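Local coordinates for protein CRISPR-associated endoribonuclease Cse3 (Thermus thermophilus, PDB 2Y8Y) that cleaves CRISPR repeat transcripts as an endoribonuclease of the Cas6 family and keeps hold of the crRNA product after processing, at residues K35-A40 with T67-D72; G137-L142 with L184-P189; R102-P107 with V175-F180; L10-A15 with G79-F84. All coordinates share one frame; numbering follows the deposited sequence.

Contact 1. Residues K35-A40 with T67-D72. With nucleotides of chain B.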
loop_
_atom_site.group_PDB
_atom_site.type_symbol
_atom_site.label_atom_id
_atom_site.label_comp_id
_atom_site.label_asym_id
_atom_site.label_seq_id
_atom_site.Cartn_x
_atom_site.Cartn_y
_atom_site.Cartn_z
ATOM N N LYS A 35 16.171 -0.262 -3.812
ATOM C CA LYS A 35 17.420 -0.944 -4.117
ATOM C C LYS A 35 17.223 -2.444 -4.296
ATOM O O LYS A 35 17.952 -3.076 -5.058
ATOM C CB LYS A 35 18.462 -0.696 -3.023
ATOM C CG LYS A 35 18.875 0.758 -2.878
ATOM C CD LYS A 35 19.869 0.939 -1.745
ATOM C CE LYS A 35 20.123 2.410 -1.469
ATOM N NZ LYS A 35 21.143 2.606 -0.400
ATOM N N ALA A 36 16.252 -3.013 -3.585
ATOM C CA ALA A 36 16.026 -4.461 -3.622
ATOM C C ALA A 36 15.485 -4.958 -4.951
ATOM O O ALA A 36 15.555 -6.144 -5.249
ATOM C CB ALA A 36 15.104 -4.889 -2.480
ATOM N N VAL A 37 14.921 -4.051 -5.742
ATOM C CA VAL A 37 14.357 -4.412 -7.040
ATOM C C VAL A 37 14.799 -3.418 -8.113
ATOM O O VAL A 37 14.048 -3.106 -9.040
ATOM C CB VAL A 37 12.825 -4.515 -6.979
ATOM C CG1 VAL A 37 12.412 -5.759 -6.204
ATOM C CG2 VAL A 37 12.237 -3.255 -6.366
ATOM N N SER A 38 16.031 -2.934 -7.976
ATOM C CA SER A 38 16.546 -1.852 -8.817
ATOM C C SER A 38 16.491 -2.140 -10.317
ATOM O O SER A 38 16.008 -1.320 -11.096
ATOM C CB SER A 38 17.971 -1.484 -8.399
ATOM O OG SER A 38 18.506 -0.484 -9.247
ATOM N N ARG A 39 16.984 -3.301 -10.731
ATOM C CA ARG A 39 16.966 -3.620 -12.152
ATOM C C ARG A 39 15.550 -3.767 -12.691
ATOM O O ARG A 39 15.244 -3.294 -13.790
ATOM C CB ARG A 39 17.774 -4.879 -12.450
ATOM C CG ARG A 39 17.771 -5.249 -13.930
ATOM C CD ARG A 39 18.985 -6.086 -14.290
ATOM N NE ARG A 39 19.016 -7.330 -13.534
ATOM C CZ ARG A 39 18.235 -8.372 -13.790
ATOM N NH1 ARG A 39 17.358 -8.314 -14.784
ATOM N NH2 ARG A 39 18.328 -9.471 -13.052
ATOM N N ALA A 40 14.682 -4.435 -11.934
ATOM C CA ALA A 40 13.306 -4.612 -12.372
ATOM C C ALA A 40 12.627 -3.256 -12.561
ATOM O O ALA A 40 11.843 -3.066 -13.492
ATOM C CB ALA A 40 12.526 -5.482 -11.390
ATOM N N THR A 67 6.367 -6.609 -3.846
ATOM C CA THR A 67 6.998 -6.402 -5.135
ATOM C C THR A 67 6.441 -7.411 -6.124
ATOM O O THR A 67 5.981 -8.478 -5.738
ATOM C CB THR A 67 8.527 -6.546 -5.047
ATOM O OG1 THR A 67 8.861 -7.824 -4.489
ATOM C CG2 THR A 67 9.122 -5.461 -4.160
ATOM N N LEU A 68 6.455 -7.047 -7.393
ATOM C CA LEU A 68 6.007 -7.942 -8.452
ATOM C C LEU A 68 7.125 -8.869 -8.914
ATOM O O LEU A 68 6.862 -9.873 -9.579
ATOM C CB LEU A 68 5.496 -7.121 -9.634
ATOM C CG LEU A 68 4.355 -6.156 -9.304
ATOM C CD1 LEU A 68 3.908 -5.417 -10.559
ATOM C CD2 LEU A 68 3.186 -6.892 -8.707
ATOM N N THR A 69 8.361 -8.530 -8.561
ATOM C CA THR A 69 9.515 -9.332 -8.961
ATOM C C THR A 69 10.271 -9.741 -7.716
ATOM O O THR A 69 10.060 -9.203 -6.644
ATOM C CB THR A 69 10.429 -8.565 -9.932
ATOM O OG1 THR A 69 11.120 -7.507 -9.244
ATOM C CG2 THR A 69 9.610 -7.974 -11.080
ATOM N N GLU A 70 11.151 -10.723 -7.846
ATOM C CA GLU A 70 11.794 -11.266 -6.666
ATOM C C GLU A 70 12.808 -10.271 -6.124
ATOM O O GLU A 70 13.735 -9.885 -6.828
ATOM C CB GLU A 70 12.474 -12.599 -6.979
ATOM C CG GLU A 70 12.909 -13.312 -5.719
ATOM C CD GLU A 70 13.580 -14.631 -5.999
ATOM O OE1 GLU A 70 13.621 -15.020 -7.179
ATOM O OE2 GLU A 70 14.061 -15.270 -5.037
ATOM N N PRO A 71 12.627 -9.845 -4.867
ATOM C CA PRO A 71 13.525 -8.831 -4.314
ATOM C C PRO A 71 14.852 -9.438 -3.883
ATOM O O PRO A 71 14.911 -10.634 -3.599
ATOM C CB PRO A 71 12.759 -8.337 -3.083
ATOM C CG PRO A 71 11.966 -9.537 -2.644
ATOM C CD PRO A 71 11.622 -10.302 -3.889
ATOM N N ASP A 72 15.904 -8.630 -3.854
ATOM C CA ASP A 72 17.158 -9.075 -3.257
ATOM C C ASP A 72 17.497 -8.162 -2.084
ATOM O O ASP A 72 17.957 -7.027 -2.245
ATOM C CB ASP A 72 18.299 -9.160 -4.278
ATOM C CG ASP A 72 19.463 -10.017 -3.770
ATOM O OD1 ASP A 72 19.740 -9.947 -2.556
ATOM O OD2 ASP A 72 20.092 -10.777 -4.559
ATOM P P A B 18 11.220 9.963 -5.879
ATOM O OP1 A B 18 10.275 9.962 -4.748
ATOM O OP2 A B 18 11.881 11.238 -6.259
ATOM O "O5'" A B 18 12.313 8.828 -5.653
ATOM C "C5'" A B 18 13.446 8.709 -6.501
ATOM C "C4'" A B 18 14.533 7.903 -5.838
ATOM O "O4'" A B 18 14.123 6.513 -5.723
ATOM C "C3'" A B 18 15.857 7.821 -6.576
ATOM O "O3'" A B 18 16.654 8.982 -6.427
ATOM C "C2'" A B 18 16.480 6.570 -5.974
ATOM O "O2'" A B 18 16.993 6.833 -4.675
ATOM C "C1'" A B 18 15.253 5.671 -5.838
ATOM N N9 A B 18 15.083 4.814 -7.026
ATOM C C8 A B 18 14.164 4.914 -8.042
ATOM N N7 A B 18 14.297 3.986 -8.962
ATOM C C5 A B 18 15.387 3.237 -8.529
ATOM C C6 A B 18 16.047 2.106 -9.049
ATOM N N6 A B 18 15.701 1.500 -10.188
ATOM N N1 A B 18 17.092 1.612 -8.351
ATOM C C2 A B 18 17.456 2.210 -7.211
ATOM N N3 A B 18 16.912 3.272 -6.623
ATOM C C4 A B 18 15.877 3.740 -7.337
#

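Contact 2. Residues G137-L142 with L184-P189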
loop_
_atom_site.group_PDB
_atom_site.type_symbol
_atom_site.label_atom_id
_atom_site.label_comp_id
_atom_site.label_asym_id
_atom_site.label_seq_id
_atom_site.Cartn_x
_atom_site.Cartn_y
_atom_site.Cartn_z
ATOM N N GLY A 137 -11.962 -0.998 -9.460
ATOM C CA GLY A 137 -10.883 -1.968 -9.429
ATOM C C GLY A 137 -11.274 -3.427 -9.279
ATOM O O GLY A 137 -10.396 -4.257 -9.048
ATOM N N GLY A 138 -12.560 -3.750 -9.395
ATOM C CA GLY A 138 -12.978 -5.149 -9.407
ATOM C C GLY A 138 -13.368 -5.741 -8.065
ATOM O O GLY A 138 -13.569 -6.949 -7.963
ATOM N N PHE A 139 -13.471 -4.899 -7.042
ATOM C CA PHE A 139 -13.913 -5.309 -5.714
ATOM C C PHE A 139 -15.194 -4.559 -5.344
ATOM O O PHE A 139 -15.663 -3.703 -6.096
ATOM C CB PHE A 139 -12.848 -4.937 -4.677
ATOM C CG PHE A 139 -11.535 -5.707 -4.786
ATOM C CD1 PHE A 139 -11.449 -7.014 -4.334
ATOM C CD2 PHE A 139 -10.383 -5.085 -5.253
ATOM C CE1 PHE A 139 -10.249 -7.701 -4.380
ATOM C CE2 PHE A 139 -9.174 -5.770 -5.290
ATOM C CZ PHE A 139 -9.117 -7.072 -4.848
ATOM N N ARG A 140 -15.743 -4.837 -4.173
ATOM C CA ARG A 140 -16.839 -4.023 -3.637
ATOM C C ARG A 140 -16.827 -4.158 -2.125
ATOM O O ARG A 140 -16.698 -5.259 -1.613
ATOM C CB ARG A 140 -18.198 -4.479 -4.195
ATOM C CG ARG A 140 -19.358 -3.521 -3.885
ATOM C CD ARG A 140 -20.677 -3.966 -4.528
ATOM N NE ARG A 140 -20.556 -4.206 -5.967
ATOM C CZ ARG A 140 -20.837 -5.366 -6.552
ATOM N NH1 ARG A 140 -21.256 -6.383 -5.814
ATOM N NH2 ARG A 140 -20.697 -5.508 -7.862
ATOM N N LEU A 141 -16.975 -3.055 -1.393
ATOM C CA LEU A 141 -17.122 -3.187 0.058
ATOM C C LEU A 141 -18.335 -4.039 0.417
ATOM O O LEU A 141 -19.372 -3.991 -0.257
ATOM C CB LEU A 141 -17.301 -1.823 0.712
ATOM C CG LEU A 141 -16.097 -0.952 0.976
ATOM C CD1 LEU A 141 -16.556 0.298 1.736
ATOM C CD2 LEU A 141 -15.063 -1.728 1.768
ATOM N N LEU A 142 -18.228 -4.807 1.494
ATOM C CA LEU A 142 -19.386 -5.519 2.021
ATOM C C LEU A 142 -20.231 -4.534 2.819
ATOM O O LEU A 142 -19.716 -3.537 3.314
ATOM C CB LEU A 142 -18.954 -6.666 2.935
ATOM C CG LEU A 142 -18.249 -7.847 2.268
ATOM C CD1 LEU A 142 -18.165 -9.030 3.218
ATOM C CD2 LEU A 142 -18.975 -8.237 0.998
ATOM N N LEU A 184 -14.427 -6.818 2.128
ATOM C CA LEU A 184 -14.850 -6.602 0.756
ATOM C C LEU A 184 -15.135 -7.925 0.062
ATOM O O LEU A 184 -14.901 -9.005 0.617
ATOM C CB LEU A 184 -13.822 -5.769 -0.014
ATOM C CG LEU A 184 -12.378 -6.287 -0.086
ATOM C CD1 LEU A 184 -12.282 -7.564 -0.915
ATOM C CD2 LEU A 184 -11.461 -5.222 -0.670
ATOM N N GLU A 185 -15.670 -7.841 -1.148
ATOM C CA GLU A 185 -15.812 -9.025 -1.986
ATOM C C GLU A 185 -15.176 -8.792 -3.347
ATOM O O GLU A 185 -15.093 -7.653 -3.830
ATOM C CB GLU A 185 -17.277 -9.441 -2.134
ATOM C CG GLU A 185 -18.162 -8.406 -2.789
ATOM C CD GLU A 185 -19.567 -8.931 -3.051
ATOM O OE1 GLU A 185 -19.727 -10.157 -3.222
ATOM O OE2 GLU A 185 -20.504 -8.112 -3.098
ATOM N N VAL A 186 -14.731 -9.882 -3.960
ATOM C CA VAL A 186 -14.222 -9.872 -5.323
ATOM C C VAL A 186 -15.405 -9.851 -6.284
ATOM O O VAL A 186 -16.330 -10.659 -6.169
ATOM C CB VAL A 186 -13.398 -11.137 -5.584
ATOM C CG1 VAL A 186 -12.930 -11.201 -7.046
ATOM C CG2 VAL A 186 -12.237 -11.190 -4.624
ATOM N N VAL A 187 -15.387 -8.908 -7.221
ATOM C CA VAL A 187 -16.448 -8.820 -8.217
ATOM C C VAL A 187 -15.951 -9.347 -9.556
ATOM O O VAL A 187 -16.570 -10.227 -10.165
ATOM C CB VAL A 187 -16.953 -7.359 -8.323
ATOM C CG1 VAL A 187 -17.999 -7.222 -9.430
ATOM C CG2 VAL A 187 -17.539 -6.931 -7.005
ATOM N N ASP A 188 -14.803 -8.835 -9.987
ATOM C CA ASP A 188 -14.178 -9.207 -11.247
ATOM C C ASP A 188 -12.738 -9.617 -10.937
ATOM O O ASP A 188 -11.894 -8.763 -10.691
ATOM C CB ASP A 188 -14.209 -7.993 -12.184
ATOM C CG ASP A 188 -13.489 -8.228 -13.502
ATOM O OD1 ASP A 188 -12.785 -9.241 -13.647
ATOM O OD2 ASP A 188 -13.626 -7.368 -14.397
ATOM N N PRO A 189 -12.453 -10.925 -10.925
ATOM C CA PRO A 189 -11.102 -11.365 -10.552
ATOM C C PRO A 189 -9.987 -10.758 -11.399
ATOM O O PRO A 189 -8.919 -10.464 -10.856
ATOM C CB PRO A 189 -11.161 -12.882 -10.744
ATOM C CG PRO A 189 -12.592 -13.202 -10.477
ATOM C CD PRO A 189 -13.385 -12.061 -11.052
HETATM O O HOH W 1 -21.023 -5.800 -1.263
#

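Contact 3. Residues R102-P107 with V175-F180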
loop_
_atom_site.group_PDB
_atom_site.type_symbol
_atom_site.label_atom_id
_atom_site.label_comp_id
_atom_site.label_asym_id
_atom_site.label_seq_id
_atom_site.Cartn_x
_atom_site.Cartn_y
_atom_site.Cartn_z
ATOM N N ARG A 102 -6.848 -4.209 4.322
ATOM C CA ARG A 102 -6.237 -3.052 4.955
ATOM C C ARG A 102 -5.610 -2.223 3.846
ATOM O O ARG A 102 -4.994 -2.769 2.919
ATOM C CB ARG A 102 -5.176 -3.507 5.962
ATOM C CG ARG A 102 -4.447 -2.366 6.666
ATOM C CD ARG A 102 -3.531 -2.868 7.770
ATOM N NE ARG A 102 -4.317 -3.359 8.899
ATOM C CZ ARG A 102 -4.332 -2.802 10.110
ATOM N NH1 ARG A 102 -3.591 -1.734 10.371
ATOM N NH2 ARG A 102 -5.077 -3.329 11.072
ATOM N N LEU A 103 -5.793 -0.903 3.921
ATOM C CA LEU A 103 -5.237 -0.007 2.917
ATOM C C LEU A 103 -4.949 1.335 3.541
ATOM O O LEU A 103 -5.869 2.012 4.015
ATOM C CB LEU A 103 -6.205 0.204 1.747
ATOM C CG LEU A 103 -5.843 1.335 0.768
ATOM C CD1 LEU A 103 -4.497 1.036 0.068
ATOM C CD2 LEU A 103 -6.976 1.559 -0.258
ATOM N N ARG A 104 -3.680 1.729 3.520
ATOM C CA ARG A 104 -3.301 3.072 3.927
ATOM C C ARG A 104 -3.170 3.896 2.657
ATOM O O ARG A 104 -2.331 3.594 1.810
ATOM C CB ARG A 104 -1.964 3.050 4.668
ATOM C CG ARG A 104 -1.763 4.291 5.530
ATOM C CD ARG A 104 -0.379 4.331 6.172
ATOM N NE ARG A 104 -0.332 5.341 7.221
ATOM C CZ ARG A 104 0.770 5.701 7.862
ATOM N NH1 ARG A 104 1.935 5.148 7.544
ATOM N NH2 ARG A 104 0.703 6.628 8.812
ATOM N N ALA A 105 -4.007 4.924 2.516
ATOM C CA ALA A 105 -4.159 5.622 1.239
ATOM C C ALA A 105 -4.164 7.123 1.403
ATOM O O ALA A 105 -4.217 7.635 2.513
ATOM C CB ALA A 105 -5.450 5.210 0.577
ATOM N N ASN A 106 -4.108 7.805 0.260
ATOM C CA ASN A 106 -4.225 9.261 0.181
ATOM C C ASN A 106 -5.440 9.596 -0.672
ATOM O O ASN A 106 -5.300 9.871 -1.861
ATOM C CB ASN A 106 -2.937 9.832 -0.432
ATOM C CG ASN A 106 -2.978 11.334 -0.666
ATOM O OD1 ASN A 106 -2.643 11.798 -1.758
ATOM N ND2 ASN A 106 -3.351 12.102 0.360
ATOM N N PRO A 107 -6.646 9.540 -0.080
ATOM C CA PRO A 107 -7.844 9.832 -0.876
ATOM C C PRO A 107 -7.752 11.239 -1.445
ATOM O O PRO A 107 -7.475 12.190 -0.710
ATOM C CB PRO A 107 -8.992 9.707 0.140
ATOM C CG PRO A 107 -8.434 8.792 1.240
ATOM C CD PRO A 107 -6.978 9.189 1.316
ATOM N N VAL A 175 1.408 14.889 3.494
ATOM C CA VAL A 175 0.563 14.014 2.694
ATOM C C VAL A 175 -0.418 13.320 3.616
ATOM O O VAL A 175 -0.016 12.621 4.538
ATOM C CB VAL A 175 1.406 12.968 1.949
ATOM C CG1 VAL A 175 0.513 12.041 1.136
ATOM C CG2 VAL A 175 2.436 13.661 1.070
ATOM N N GLN A 176 -1.707 13.532 3.381
ATOM C CA GLN A 176 -2.720 12.915 4.228
ATOM C C GLN A 176 -2.748 11.401 4.047
ATOM O O GLN A 176 -2.829 10.890 2.926
ATOM C CB GLN A 176 -4.099 13.540 3.971
ATOM C CG GLN A 176 -5.122 13.018 4.945
ATOM C CD GLN A 176 -6.388 13.817 4.987
ATOM O OE1 GLN A 176 -6.627 14.695 4.155
ATOM N NE2 GLN A 176 -7.205 13.530 5.979
ATOM N N ALA A 177 -2.680 10.686 5.165
ATOM C CA ALA A 177 -2.626 9.233 5.145
ATOM C C ALA A 177 -3.792 8.690 5.953
ATOM O O ALA A 177 -3.881 8.910 7.165
ATOM C CB ALA A 177 -1.303 8.756 5.724
ATOM N N VAL A 178 -4.683 7.981 5.268
ATOM C CA VAL A 178 -5.896 7.462 5.865
ATOM C C VAL A 178 -5.797 5.944 5.862
ATOM O O VAL A 178 -5.648 5.328 4.791
ATOM C CB VAL A 178 -7.120 7.909 5.047
ATOM C CG1 VAL A 178 -8.402 7.377 5.663
ATOM C CG2 VAL A 178 -7.173 9.413 4.968
ATOM N N LEU A 179 -5.845 5.343 7.048
ATOM C CA LEU A 179 -5.751 3.899 7.196
ATOM C C LEU A 179 -7.140 3.277 7.283
ATOM O O LEU A 179 -7.849 3.451 8.284
ATOM C CB LEU A 179 -4.931 3.548 8.443
ATOM C CG LEU A 179 -4.721 2.055 8.696
ATOM C CD1 LEU A 179 -3.955 1.400 7.544
ATOM C CD2 LEU A 179 -3.968 1.885 9.996
ATOM N N PHE A 180 -7.519 2.558 6.225
ATOM C CA PHE A 180 -8.810 1.881 6.135
ATOM C C PHE A 180 -8.643 0.405 6.466
ATOM O O PHE A 180 -7.653 -0.227 6.066
ATOM C CB PHE A 180 -9.351 1.915 4.700
ATOM C CG PHE A 180 -9.650 3.285 4.147
ATOM C CD1 PHE A 180 -10.825 3.961 4.486
ATOM C CD2 PHE A 180 -8.806 3.849 3.200
ATOM C CE1 PHE A 180 -11.132 5.193 3.908
ATOM C CE2 PHE A 180 -9.095 5.075 2.628
ATOM C CZ PHE A 180 -10.263 5.755 2.995
HETATM O O HOH W 2 -2.689 6.493 8.237
HETATM O O HOH W 3 -2.368 15.050 1.022
#

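Contact 4. Residues L10-A15 with G79-F84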
loop_
_atom_site.group_PDB
_atom_site.type_symbol
_atom_site.label_atom_id
_atom_site.label_comp_id
_atom_site.label_asym_id
_atom_site.label_seq_id
_atom_site.Cartn_x
_atom_site.Cartn_y
_atom_site.Cartn_z
ATOM N N LEU A 10 9.777 -6.772 6.920
ATOM C CA LEU A 10 11.009 -6.274 7.523
ATOM C C LEU A 10 10.713 -5.754 8.921
ATOM O O LEU A 10 9.802 -4.950 9.108
ATOM C CB LEU A 10 11.614 -5.141 6.688
ATOM C CG LEU A 10 11.823 -5.368 5.192
ATOM C CD1 LEU A 10 12.185 -4.063 4.499
ATOM C CD2 LEU A 10 12.893 -6.423 4.923
ATOM N N VAL A 11 11.465 -6.220 9.912
ATOM C CA VAL A 11 11.365 -5.648 11.246
ATOM C C VAL A 11 12.574 -4.751 11.453
ATOM O O VAL A 11 13.692 -5.224 11.626
ATOM C CB VAL A 11 11.282 -6.727 12.335
ATOM C CG1 VAL A 11 11.278 -6.085 13.705
ATOM C CG2 VAL A 11 10.033 -7.568 12.146
ATOM N N LEU A 12 12.356 -3.444 11.398
ATOM C CA LEU A 12 13.474 -2.511 11.448
ATOM C C LEU A 12 14.088 -2.376 12.842
ATOM O O LEU A 12 13.406 -2.504 13.858
ATOM C CB LEU A 12 13.089 -1.146 10.869
ATOM C CG LEU A 12 13.310 -0.974 9.356
ATOM C CD1 LEU A 12 12.574 -2.032 8.548
ATOM C CD2 LEU A 12 12.908 0.420 8.903
ATOM N N ASN A 13 15.393 -2.131 12.867
ATOM C CA ASN A 13 16.144 -2.041 14.109
ATOM C C ASN A 13 16.300 -0.594 14.559
ATOM O O ASN A 13 17.018 0.180 13.929
ATOM C CB ASN A 13 17.514 -2.694 13.922
ATOM C CG ASN A 13 18.363 -2.650 15.174
ATOM O OD1 ASN A 13 17.862 -2.443 16.282
ATOM N ND2 ASN A 13 19.664 -2.843 15.004
ATOM N N PRO A 14 15.627 -0.232 15.659
ATOM C CA PRO A 14 15.674 1.112 16.248
ATOM C C PRO A 14 17.103 1.565 16.543
ATOM O O PRO A 14 17.369 2.766 16.588
ATOM C CB PRO A 14 14.901 0.944 17.559
ATOM C CG PRO A 14 13.973 -0.192 17.302
ATOM C CD PRO A 14 14.732 -1.131 16.408
ATOM N N ALA A 15 18.004 0.610 16.740
ATOM C CA ALA A 15 19.404 0.912 17.026
ATOM C C ALA A 15 20.149 1.425 15.796
ATOM O O ALA A 15 21.184 2.082 15.916
ATOM C CB ALA A 15 20.101 -0.318 17.591
ATOM N N GLY A 79 22.478 -4.812 10.112
ATOM C CA GLY A 79 21.846 -4.279 11.303
ATOM C C GLY A 79 20.623 -3.418 11.038
ATOM O O GLY A 79 19.969 -2.973 11.979
ATOM N N TYR A 80 20.306 -3.190 9.764
ATOM C CA TYR A 80 19.167 -2.353 9.383
ATOM C C TYR A 80 17.843 -2.983 9.795
ATOM O O TYR A 80 16.999 -2.336 10.425
ATOM C CB TYR A 80 19.180 -2.095 7.873
ATOM C CG TYR A 80 18.043 -1.247 7.341
ATOM C CD1 TYR A 80 18.149 0.136 7.290
ATOM C CD2 TYR A 80 16.878 -1.832 6.857
ATOM C CE1 TYR A 80 17.116 0.917 6.786
ATOM C CE2 TYR A 80 15.844 -1.061 6.352
ATOM C CZ TYR A 80 15.970 0.312 6.323
ATOM O OH TYR A 80 14.940 1.075 5.820
ATOM N N ALA A 81 17.662 -4.252 9.440
ATOM C CA ALA A 81 16.412 -4.930 9.741
ATOM C C ALA A 81 16.560 -6.439 9.855
ATOM O O ALA A 81 17.515 -7.034 9.347
ATOM C CB ALA A 81 15.368 -4.587 8.684
ATOM N N GLN A 82 15.604 -7.052 10.539
ATOM C CA GLN A 82 15.419 -8.484 10.458
ATOM C C GLN A 82 14.541 -8.735 9.242
ATOM O O GLN A 82 13.397 -8.279 9.185
ATOM C CB GLN A 82 14.748 -9.014 11.721
ATOM C CG GLN A 82 14.528 -10.511 11.714
ATOM C CD GLN A 82 13.988 -11.020 13.033
ATOM O OE1 GLN A 82 13.707 -10.238 13.943
ATOM N NE2 GLN A 82 13.842 -12.336 13.146
ATOM N N VAL A 83 15.094 -9.418 8.245
ATOM C CA VAL A 83 14.365 -9.733 7.021
ATOM C C VAL A 83 13.759 -11.122 7.124
ATOM O O VAL A 83 14.478 -12.113 7.156
ATOM C CB VAL A 83 15.287 -9.716 5.780
ATOM C CG1 VAL A 83 14.481 -9.983 4.510
ATOM C CG2 VAL A 83 16.047 -8.401 5.683
ATOM N N PHE A 84 12.438 -11.202 7.191
ATOM C CA PHE A 84 11.781 -12.502 7.143
ATOM C C PHE A 84 11.820 -12.996 5.703
ATOM O O PHE A 84 11.771 -12.193 4.772
ATOM C CB PHE A 84 10.346 -12.393 7.668
ATOM C CG PHE A 84 10.264 -12.285 9.165
ATOM C CD1 PHE A 84 10.699 -11.144 9.816
ATOM C CD2 PHE A 84 9.770 -13.334 9.921
ATOM C CE1 PHE A 84 10.638 -11.048 11.193
ATOM C CE2 PHE A 84 9.707 -13.243 11.304
ATOM C CZ PHE A 84 10.141 -12.100 11.937
#

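Contact 1. Residues K35-A40 with T67-D72
Thr67 closes strand 62-67 of the N-terminal ferredoxin-like domain, and its methyl CG2 lies 3.9 Å from Val37 CG1 at the N-cap of helix 38-42. Its hydroxyl serves the loop instead: Thr67 OG1 donates to Thr69 O at 2.8 Å, nearly along the C=O axis, and so ties down the bend that leaves the strand. Thr69 comes next and straddles the methyl of Ala40, with OG1 3.3 Å and CG2 3.8 Å from Ala40 CB. Thr69 OG1 hydrogen-bonds Glu46, whose carboxylate also bonds Leu68 N, so the hydroxyl is satisfied although it lies against the methyl of Ala40. Further along, Pro71 lays CB 4.1 Å from Val37 CG1, while Trp6 and Thr8 of strand 5-12 touch the proline as well. The same valine methyl thus meets Thr67, Thr69 and Pro71; it reaches them because CG1 stands anti to the carbonyl carbon (chi1 -72°). At Asp72 the backbone joins in: its N donates to Ala36 O at 2.9 Å, almost straight (169°) and onto a lone pair, while its carboxylate turns to Ser74. On the same helix start, Ser38 bonds the Watson-Crick edge of an adenine in the RNA: N6 of A18 of chain B donates to Ser38 O at 3.0 Å, and Ser38 OG donates to N1 of that base at 2.7 Å.

Contact 2. Residues G137-L142 with L184-P189
Arg140 and Glu185 form the hydrogen-bonded pair between strands 139-144 and 173-186 of the larger antiparallel sheet, with Arg140 N donating to Glu185 O at 2.9 Å and Glu185 N returning the bond to Arg140 O at 2.8 Å. Their side chains run side by side, yet the guanidinium and carboxylate planes stand 88° apart, and the salt bridge from Arg140 NH1 to Glu185 OE2 is a weak one of 3.3 Å. Val187 CG2 covers one face of the guanidinium near its rim, and a water bridges Glu185 OE2 to Leu141 O. On the other face of the sheet Phe139 CD1 packs 3.6 Å from Leu184 CD1, with Glu185 O at the ring edge and Leu134, Ala192 and Leu196 of two helices around it.

Nearby, Gly138 O accepts from Val187 N at 2.8 Å and Asp188 N at 3.0 Å, both from the same face of the carbonyl. At positive phi Gly138 is also the C-prime residue of the Schellman motif ending helix 123-136, while Asp188 N-caps helix 189-198, with a weak bond from Glu190 N to its OD1 and a salt bridge to Arg191. The four short backbone bonds and the buried Phe139 side probably hold the strands, and the poorly aligned charges add less.

Contact 3. Residues R102-P107 with V175-F180
Phe180 of strand 173-186 runs its ring edge past Leu103, Ala105 and Pro107 of strand 98-110 in the larger, C-terminal sheet. Its CB lies 3.6 Å from Leu103 O; CG stands anti to the carbonyl carbon (chi1 -63°), which sends the ring along the partner strand toward Pro107. CD2 passes the same Leu103 O, CE2 comes to 4.2 Å from Ala105 CB, and the tip CZ meets Pro107 CG at 4.0 Å. Val178 CG1 of its own strand sits over one face. Trp129 and Leu130 of helix 123-136 close over this apolar side, and Pro107 CD also touches Val178 CG2 at 3.7 Å.

The backbones pair antiparallel through paired bonds between Leu103 and Phe180 and between Ala105 and Val178. Past Ala105 the backbone pairing stops, and Asn106 takes over with its side chain: ND2 donates to Gln176 O at 2.9 Å, on a lone pair, and shares a water acceptor with Gln176 N.

The reverse face carries charge. Arg104 rests CB on Leu179 CD1 at 3.9 Å, gives NE to a water at 2.8 Å and bonds Gln154 weakly through NH2; Arg102 is salt-bridged to Glu181, and both arginines touch Arg51 of the other domain. The sheet is thus two-sided: one face is apolar and buried under a helix, while the other packs arginine chains on leucine and alanine while their guanidinium groups also find polar partners.

Contact 4. Residues L10-A15 with G79-F84
Val11 N donates to Gln82 O at 2.9 Å and nearly straight (172°), and Gln82 N answers to Val11 O, making this the hydrogen-bonded pair between strand 5-12 and the outermost strand 81-89 in the four-stranded antiparallel sheet of the N-terminal ferredoxin-like domain. On the helix-covered face, Leu10 and Val83 lie side by side, with Leu10 CD2 3.8 Å from Val83 CG2. Leu12 follows on that face: its CD1 meets Ala81 CB at 3.8 Å and its CG lies 3.9 Å from Tyr80 CE2. The tyrosine leaves its backbone with CG anti to N (chi1 180°) and runs alongside the leucine; Met29 packs on both, and the hydroxyl is hydrogen-bonded to Asp22. Val11 faces the other way, where its CG2 touches Phe84 CE1 at 3.7 Å; that ring also makes a cation-pi contact with Lys9.

Where the strands part, Asn13 doubles the grip. Its backbone N bonds Tyr80 O, while ND2 bonds Gly79 O at 3.0 Å, lying in the carbonyl plane and with the acceptor in the amide's own plane. The other end of that amide closes an Asx turn: Ala15 N reaches Asn13 OD1 at 3.1 Å from above the C=O plane.

Contacts 1 and 4 lie in the N-terminal half, contact 4 inside its sheet and contact 1 at the sheet's end; contacts 2 and 3 belong to the larger sheet. Contacts 1 and 4 do not touch, their nearest atoms about 7 Å apart, but Trp73 touches side chains of both. Contacts 2 and 3 share strand 173-186, paired with strand 139-144 at one end and strand 98-110 further back, with centres 19 Å apart. Contact 1 alone bonds A18 of the RNA directly; contact 3 has its nearest atom about 6 Å from RNA, contact 2 about 8 Å and contact 4 about 12 Å. Tyr27, inferred to stabilise the transition state, has its side chain about 10 Å from that of Val175 and 12 Å from that of Tyr80.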